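Local coordinates for hypothetical protein SA0798 (Staphylococcus aureus subsp. aureus N315, PDB 1XG8), which is of unknown function but belongs to the DUF1462 family, whose members are grouped with the thioredoxin-like proteins, at residues W34-F48 and T97-V109. Residues are numbered along the deposited sequence; the frame is centred on the assembly and turned at random.
Sequences WLQPLLKRKYPNISF and TKQITRFIDQKLV
Tyr43, the first residue past the end of helix 34-42, lays its ring against helix 97-109. With CG anti to the carbonyl carbon (chi1 -52°), the ring reaches Ile104, whose CG2 sits over one face, 3.8 Å from the centroid of the Tyr43 ring, in a CH-pi contact. The hydroxyl donates to Asp105, whose OD1 lies at the ring edge, in its plane; the modelled Tyr43 OH to Asp105 OD1 distance of 2.4 Å is very short and doubtful. Leu108 completes this end, its CD1 meeting Tyr43 and its CD2 meeting CD1 of Ile46 at 3.8 Å.

Ile104 CD1 also reaches CZ of Phe48 (3.8 Å) and CD2 of Leu39. That same Leu39 methyl touches Ile100 CG2 at 3.9 Å, as does Leu35 CD1. Toward the start of helix 97-109, Thr97 turns its CG2 to Leu38 CD1 (3.9 Å), while its OG1 lies at the edge of the Trp34 indole. Leu38 CD2 lies over one face of that indole, near its rim.

The axes of segments 34-42 and 97-109 approach to 11.6 Å and cross at -43°. Both pack on the mixed sheet, consistent with a thioredoxin-like fold: Leu35 and Ile100 meet Ile83 of strand 82-85, and Phe48 starts edge strand 48-54, beside strand 8-14.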
loop_
_atom_site.group_PDB
_atom_site.type_symbol
_atom_site.label_atom_id
_atom_site.label_comp_id
_atom_site.label_asym_id
_atom_site.label_seq_id
_atom_site.Cartn_x
_atom_site.Cartn_y
_atom_site.Cartn_z
ATOM N N TRP A 34 0.785 10.001 -3.846
ATOM C CA TRP A 34 1.557 9.673 -5.039
ATOM C C TRP A 34 0.995 8.451 -5.747
ATOM O O TRP A 34 0.858 8.420 -6.965
ATOM C CB TRP A 34 2.990 9.412 -4.614
ATOM C CG TRP A 34 3.815 8.649 -5.575
ATOM C CD1 TRP A 34 4.450 9.134 -6.680
ATOM C CD2 TRP A 34 4.202 7.275 -5.455
ATOM N NE1 TRP A 34 5.222 8.152 -7.246
ATOM C CE2 TRP A 34 5.090 7.001 -6.515
ATOM C CE3 TRP A 34 3.890 6.253 -4.549
ATOM C CZ2 TRP A 34 5.675 5.742 -6.694
ATOM C CZ3 TRP A 34 4.471 4.997 -4.725
ATOM C CH2 TRP A 34 5.355 4.755 -5.790
ATOM N N LEU A 35 0.667 7.447 -4.951
ATOM C CA LEU A 35 0.135 6.185 -5.440
ATOM C C LEU A 35 -1.115 6.345 -6.315
ATOM O O LEU A 35 -1.237 5.718 -7.372
ATOM C CB LEU A 35 -0.168 5.297 -4.233
ATOM C CG LEU A 35 -0.222 3.786 -4.376
ATOM C CD1 LEU A 35 1.067 3.255 -4.982
ATOM C CD2 LEU A 35 -0.442 3.206 -2.999
ATOM N N GLN A 36 -2.034 7.200 -5.881
ATOM C CA GLN A 36 -3.270 7.415 -6.611
ATOM C C GLN A 36 -3.093 7.848 -8.064
ATOM O O GLN A 36 -3.637 7.212 -8.962
ATOM C CB GLN A 36 -4.162 8.397 -5.837
ATOM C CG GLN A 36 -4.921 7.717 -4.691
ATOM C CD GLN A 36 -5.241 8.632 -3.520
ATOM O OE1 GLN A 36 -4.347 9.207 -2.910
ATOM N NE2 GLN A 36 -6.521 8.753 -3.189
ATOM N N PRO A 37 -2.323 8.918 -8.327
ATOM C CA PRO A 37 -2.140 9.351 -9.718
ATOM C C PRO A 37 -1.342 8.331 -10.502
ATOM O O PRO A 37 -1.639 8.049 -11.651
ATOM C CB PRO A 37 -1.386 10.670 -9.580
ATOM C CG PRO A 37 -1.797 11.161 -8.247
ATOM C CD PRO A 37 -1.740 9.906 -7.410
ATOM N N LEU A 38 -0.315 7.790 -9.865
ATOM C CA LEU A 38 0.542 6.788 -10.480
ATOM C C LEU A 38 -0.272 5.683 -11.150
ATOM O O LEU A 38 -0.132 5.427 -12.341
ATOM C CB LEU A 38 1.442 6.164 -9.415
ATOM C CG LEU A 38 2.420 5.082 -9.873
ATOM C CD1 LEU A 38 3.520 5.720 -10.706
ATOM C CD2 LEU A 38 3.006 4.366 -8.658
ATOM N N LEU A 39 -1.125 5.027 -10.373
ATOM C CA LEU A 39 -1.927 3.931 -10.890
ATOM C C LEU A 39 -2.968 4.376 -11.908
ATOM O O LEU A 39 -3.219 3.672 -12.891
ATOM C CB LEU A 39 -2.602 3.199 -9.736
ATOM C CG LEU A 39 -1.641 2.694 -8.666
ATOM C CD1 LEU A 39 -2.419 1.859 -7.671
ATOM C CD2 LEU A 39 -0.526 1.879 -9.301
ATOM N N LYS A 40 -3.574 5.537 -11.673
ATOM C CA LYS A 40 -4.576 6.066 -12.591
ATOM C C LYS A 40 -3.961 6.287 -13.973
ATOM O O LYS A 40 -4.646 6.223 -14.996
ATOM C CB LYS A 40 -5.130 7.391 -12.067
ATOM C CG LYS A 40 -6.006 8.132 -13.078
ATOM C CD LYS A 40 -6.421 9.511 -12.580
ATOM C CE LYS A 40 -5.211 10.383 -12.274
ATOM N NZ LYS A 40 -4.288 10.472 -13.443
ATOM N N ARG A 41 -2.657 6.532 -13.992
ATOM C CA ARG A 41 -1.931 6.785 -15.227
ATOM C C ARG A 41 -1.382 5.532 -15.909
ATOM O O ARG A 41 -1.491 5.382 -17.123
ATOM C CB ARG A 41 -0.799 7.770 -14.940
ATOM C CG ARG A 41 0.195 7.974 -16.066
ATOM C CD ARG A 41 1.053 9.187 -15.762
ATOM N NE ARG A 41 1.632 9.133 -14.420
ATOM C CZ ARG A 41 1.642 10.154 -13.563
ATOM N NH1 ARG A 41 1.102 11.318 -13.902
ATOM N NH2 ARG A 41 2.199 10.014 -12.365
ATOM N N LYS A 42 -0.797 4.632 -15.130
ATOM C CA LYS A 42 -0.227 3.411 -15.682
ATOM C C LYS A 42 -1.257 2.315 -15.926
ATOM O O LYS A 42 -1.084 1.495 -16.828
ATOM C CB LYS A 42 0.881 2.899 -14.763
ATOM C CG LYS A 42 2.025 3.888 -14.624
ATOM C CD LYS A 42 3.127 3.348 -13.746
ATOM C CE LYS A 42 4.416 4.116 -13.976
ATOM N NZ LYS A 42 4.941 3.898 -15.354
ATOM N N TYR A 43 -2.323 2.297 -15.128
ATOM C CA TYR A 43 -3.371 1.296 -15.301
ATOM C C TYR A 43 -4.733 1.968 -15.367
ATOM O O TYR A 43 -5.570 1.810 -14.478
ATOM C CB TYR A 43 -3.326 0.275 -14.166
ATOM C CG TYR A 43 -1.951 -0.327 -13.985
ATOM C CD1 TYR A 43 -1.041 0.231 -13.081
ATOM C CD2 TYR A 43 -1.538 -1.422 -14.750
ATOM C CE1 TYR A 43 0.243 -0.281 -12.942
ATOM C CE2 TYR A 43 -0.246 -1.943 -14.620
ATOM C CZ TYR A 43 0.635 -1.362 -13.711
ATOM O OH TYR A 43 1.910 -1.849 -13.575
ATOM N N PRO A 44 -4.974 2.713 -16.456
ATOM C CA PRO A 44 -6.189 3.469 -16.769
ATOM C C PRO A 44 -7.458 2.640 -16.733
ATOM O O PRO A 44 -8.511 3.126 -16.324
ATOM C CB PRO A 44 -5.919 3.991 -18.175
ATOM C CG PRO A 44 -4.436 4.017 -18.261
ATOM C CD PRO A 44 -4.056 2.741 -17.606
ATOM N N ASN A 45 -7.355 1.386 -17.159
ATOM C CA ASN A 45 -8.522 0.521 -17.207
ATOM C C ASN A 45 -8.790 -0.279 -15.951
ATOM O O ASN A 45 -9.729 -1.068 -15.913
ATOM C CB ASN A 45 -8.423 -0.429 -18.402
ATOM C CG ASN A 45 -8.255 0.312 -19.717
ATOM O OD1 ASN A 45 -9.054 1.189 -20.054
ATOM N ND2 ASN A 45 -7.212 -0.037 -20.468
ATOM N N ILE A 46 -7.976 -0.093 -14.919
ATOM C CA ILE A 46 -8.205 -0.827 -13.682
ATOM C C ILE A 46 -8.795 0.138 -12.674
ATOM O O ILE A 46 -8.430 1.306 -12.651
ATOM C CB ILE A 46 -6.894 -1.430 -13.116
ATOM C CG1 ILE A 46 -6.271 -2.377 -14.146
ATOM C CG2 ILE A 46 -7.179 -2.184 -11.815
ATOM C CD1 ILE A 46 -5.020 -3.074 -13.655
ATOM N N SER A 47 -9.728 -0.339 -11.863
ATOM C CA SER A 47 -10.327 0.507 -10.858
ATOM C C SER A 47 -9.737 0.173 -9.493
ATOM O O SER A 47 -9.648 -0.989 -9.100
ATOM C CB SER A 47 -11.854 0.346 -10.849
ATOM O OG SER A 47 -12.243 -0.990 -10.586
ATOM N N PHE A 48 -9.315 1.216 -8.790
ATOM C CA PHE A 48 -8.720 1.086 -7.470
ATOM C C PHE A 48 -9.504 1.948 -6.514
ATOM O O PHE A 48 -10.042 2.976 -6.899
ATOM C CB PHE A 48 -7.269 1.592 -7.475
ATOM C CG PHE A 48 -6.337 0.782 -8.330
ATOM C CD1 PHE A 48 -5.868 -0.452 -7.896
ATOM C CD2 PHE A 48 -5.944 1.243 -9.582
ATOM C CE1 PHE A 48 -5.026 -1.210 -8.700
ATOM C CE2 PHE A 48 -5.103 0.489 -10.388
ATOM C CZ PHE A 48 -4.647 -0.734 -9.947
ATOM N N THR A 97 8.909 2.364 -7.199
ATOM C CA THR A 97 7.830 2.366 -8.168
ATOM C C THR A 97 7.687 1.004 -8.845
ATOM O O THR A 97 6.576 0.551 -9.097
ATOM C CB THR A 97 8.101 3.415 -9.240
ATOM O OG1 THR A 97 8.594 4.603 -8.615
ATOM C CG2 THR A 97 6.832 3.741 -9.993
ATOM N N LYS A 98 8.817 0.369 -9.146
ATOM C CA LYS A 98 8.823 -0.939 -9.791
ATOM C C LYS A 98 8.145 -2.001 -8.938
ATOM O O LYS A 98 7.523 -2.915 -9.475
ATOM C CB LYS A 98 10.252 -1.377 -10.102
ATOM C CG LYS A 98 10.893 -0.597 -11.237
ATOM C CD LYS A 98 10.128 -0.779 -12.549
ATOM C CE LYS A 98 10.667 0.141 -13.642
ATOM N NZ LYS A 98 12.115 -0.078 -13.886
ATOM N N GLN A 99 8.272 -1.890 -7.617
ATOM C CA GLN A 99 7.633 -2.845 -6.711
ATOM C C GLN A 99 6.119 -2.794 -6.906
ATOM O O GLN A 99 5.446 -3.828 -6.923
ATOM C CB GLN A 99 7.923 -2.506 -5.255
ATOM C CG GLN A 99 9.369 -2.488 -4.881
ATOM C CD GLN A 99 9.541 -2.423 -3.383
ATOM O OE1 GLN A 99 9.193 -3.373 -2.673
ATOM N NE2 GLN A 99 10.058 -1.298 -2.886
ATOM N N ILE A 100 5.593 -1.580 -7.032
ATOM C CA ILE A 100 4.175 -1.392 -7.236
ATOM C C ILE A 100 3.767 -1.900 -8.618
ATOM O O ILE A 100 2.803 -2.655 -8.745
ATOM C CB ILE A 100 3.770 0.096 -7.150
ATOM C CG1 ILE A 100 4.324 0.731 -5.872
ATOM C CG2 ILE A 100 2.250 0.209 -7.203
ATOM C CD1 ILE A 100 3.944 0.014 -4.632
ATOM N N THR A 101 4.497 -1.499 -9.654
ATOM C CA THR A 101 4.140 -1.917 -11.006
ATOM C C THR A 101 4.346 -3.403 -11.277
ATOM O O THR A 101 3.483 -4.058 -11.871
ATOM C CB THR A 101 4.898 -1.086 -12.079
ATOM O OG1 THR A 101 6.314 -1.206 -11.887
ATOM C CG2 THR A 101 4.481 0.375 -11.994
ATOM N N ARG A 102 5.472 -3.944 -10.840
ATOM C CA ARG A 102 5.719 -5.353 -11.073
ATOM C C ARG A 102 4.713 -6.238 -10.352
ATOM O O ARG A 102 4.410 -7.334 -10.808
ATOM C CB ARG A 102 7.149 -5.715 -10.672
ATOM C CG ARG A 102 8.184 -5.138 -11.624
ATOM C CD ARG A 102 9.599 -5.499 -11.229
ATOM N NE ARG A 102 10.562 -4.910 -12.157
ATOM C CZ ARG A 102 11.880 -5.078 -12.086
ATOM N NH1 ARG A 102 12.412 -5.821 -11.124
ATOM N NH2 ARG A 102 12.672 -4.506 -12.987
ATOM N N PHE A 103 4.194 -5.767 -9.226
ATOM C CA PHE A 103 3.208 -6.537 -8.472
ATOM C C PHE A 103 1.910 -6.623 -9.285
ATOM O O PHE A 103 1.301 -7.681 -9.389
ATOM C CB PHE A 103 2.925 -5.875 -7.121
ATOM C CG PHE A 103 1.950 -6.638 -6.261
ATOM C CD1 PHE A 103 2.388 -7.676 -5.445
ATOM C CD2 PHE A 103 0.586 -6.329 -6.281
ATOM C CE1 PHE A 103 1.481 -8.401 -4.652
ATOM C CE2 PHE A 103 -0.330 -7.048 -5.494
ATOM C CZ PHE A 103 0.121 -8.087 -4.677
ATOM N N ILE A 104 1.491 -5.502 -9.860
ATOM C CA ILE A 104 0.276 -5.471 -10.665
ATOM C C ILE A 104 0.503 -6.157 -12.012
ATOM O O ILE A 104 -0.291 -7.013 -12.421
ATOM C CB ILE A 104 -0.194 -4.021 -10.901
ATOM C CG1 ILE A 104 -0.643 -3.409 -9.577
ATOM C CG2 ILE A 104 -1.343 -3.986 -11.910
ATOM C CD1 ILE A 104 -1.007 -1.955 -9.694
ATOM N N ASP A 105 1.586 -5.786 -12.695
ATOM C CA ASP A 105 1.917 -6.383 -13.992
ATOM C C ASP A 105 1.930 -7.898 -13.918
ATOM O O ASP A 105 1.414 -8.580 -14.805
ATOM C CB ASP A 105 3.282 -5.903 -14.471
ATOM C CG ASP A 105 3.271 -4.453 -14.873
ATOM O OD1 ASP A 105 2.169 -3.852 -14.923
ATOM O OD2 ASP A 105 4.362 -3.912 -15.152
ATOM N N GLN A 106 2.531 -8.419 -12.856
ATOM C CA GLN A 106 2.612 -9.852 -12.656
ATOM C C GLN A 106 1.212 -10.451 -12.672
ATOM O O GLN A 106 1.007 -11.522 -13.242
ATOM C CB GLN A 106 3.305 -10.156 -11.326
ATOM C CG GLN A 106 3.522 -11.630 -11.052
ATOM C CD GLN A 106 2.223 -12.378 -10.827
ATOM O OE1 GLN A 106 1.332 -11.901 -10.117
ATOM N NE2 GLN A 106 2.110 -13.561 -11.421
ATOM N N LYS A 107 0.253 -9.763 -12.051
ATOM C CA LYS A 107 -1.132 -10.238 -12.011
ATOM C C LYS A 107 -1.775 -10.209 -13.397
ATOM O O LYS A 107 -2.394 -11.183 -13.821
ATOM C CB LYS A 107 -1.955 -9.384 -11.041
ATOM C CG LYS A 107 -1.913 -9.868 -9.602
ATOM C CD LYS A 107 -2.415 -8.795 -8.655
ATOM C CE LYS A 107 -3.007 -9.386 -7.386
ATOM N NZ LYS A 107 -2.173 -10.456 -6.805
ATOM N N LEU A 108 -1.613 -9.089 -14.096
ATOM C CA LEU A 108 -2.164 -8.916 -15.436
ATOM C C LEU A 108 -1.695 -10.025 -16.369
ATOM O O LEU A 108 -2.481 -10.603 -17.124
ATOM C CB LEU A 108 -1.726 -7.569 -16.018
ATOM C CG LEU A 108 -2.142 -6.335 -15.232
ATOM C CD1 LEU A 108 -1.647 -5.090 -15.946
ATOM C CD2 LEU A 108 -3.658 -6.315 -15.085
ATOM N N VAL A 109 -0.398 -10.303 -16.306
ATOM C CA VAL A 109 0.242 -11.315 -17.133
ATOM C C VAL A 109 -0.139 -12.745 -16.776
ATOM O O VAL A 109 -0.286 -13.582 -17.654
ATOM C CB VAL A 109 1.793 -11.160 -17.058
ATOM C CG1 VAL A 109 2.491 -12.470 -17.381
ATOM C CG2 VAL A 109 2.242 -10.072 -18.019
#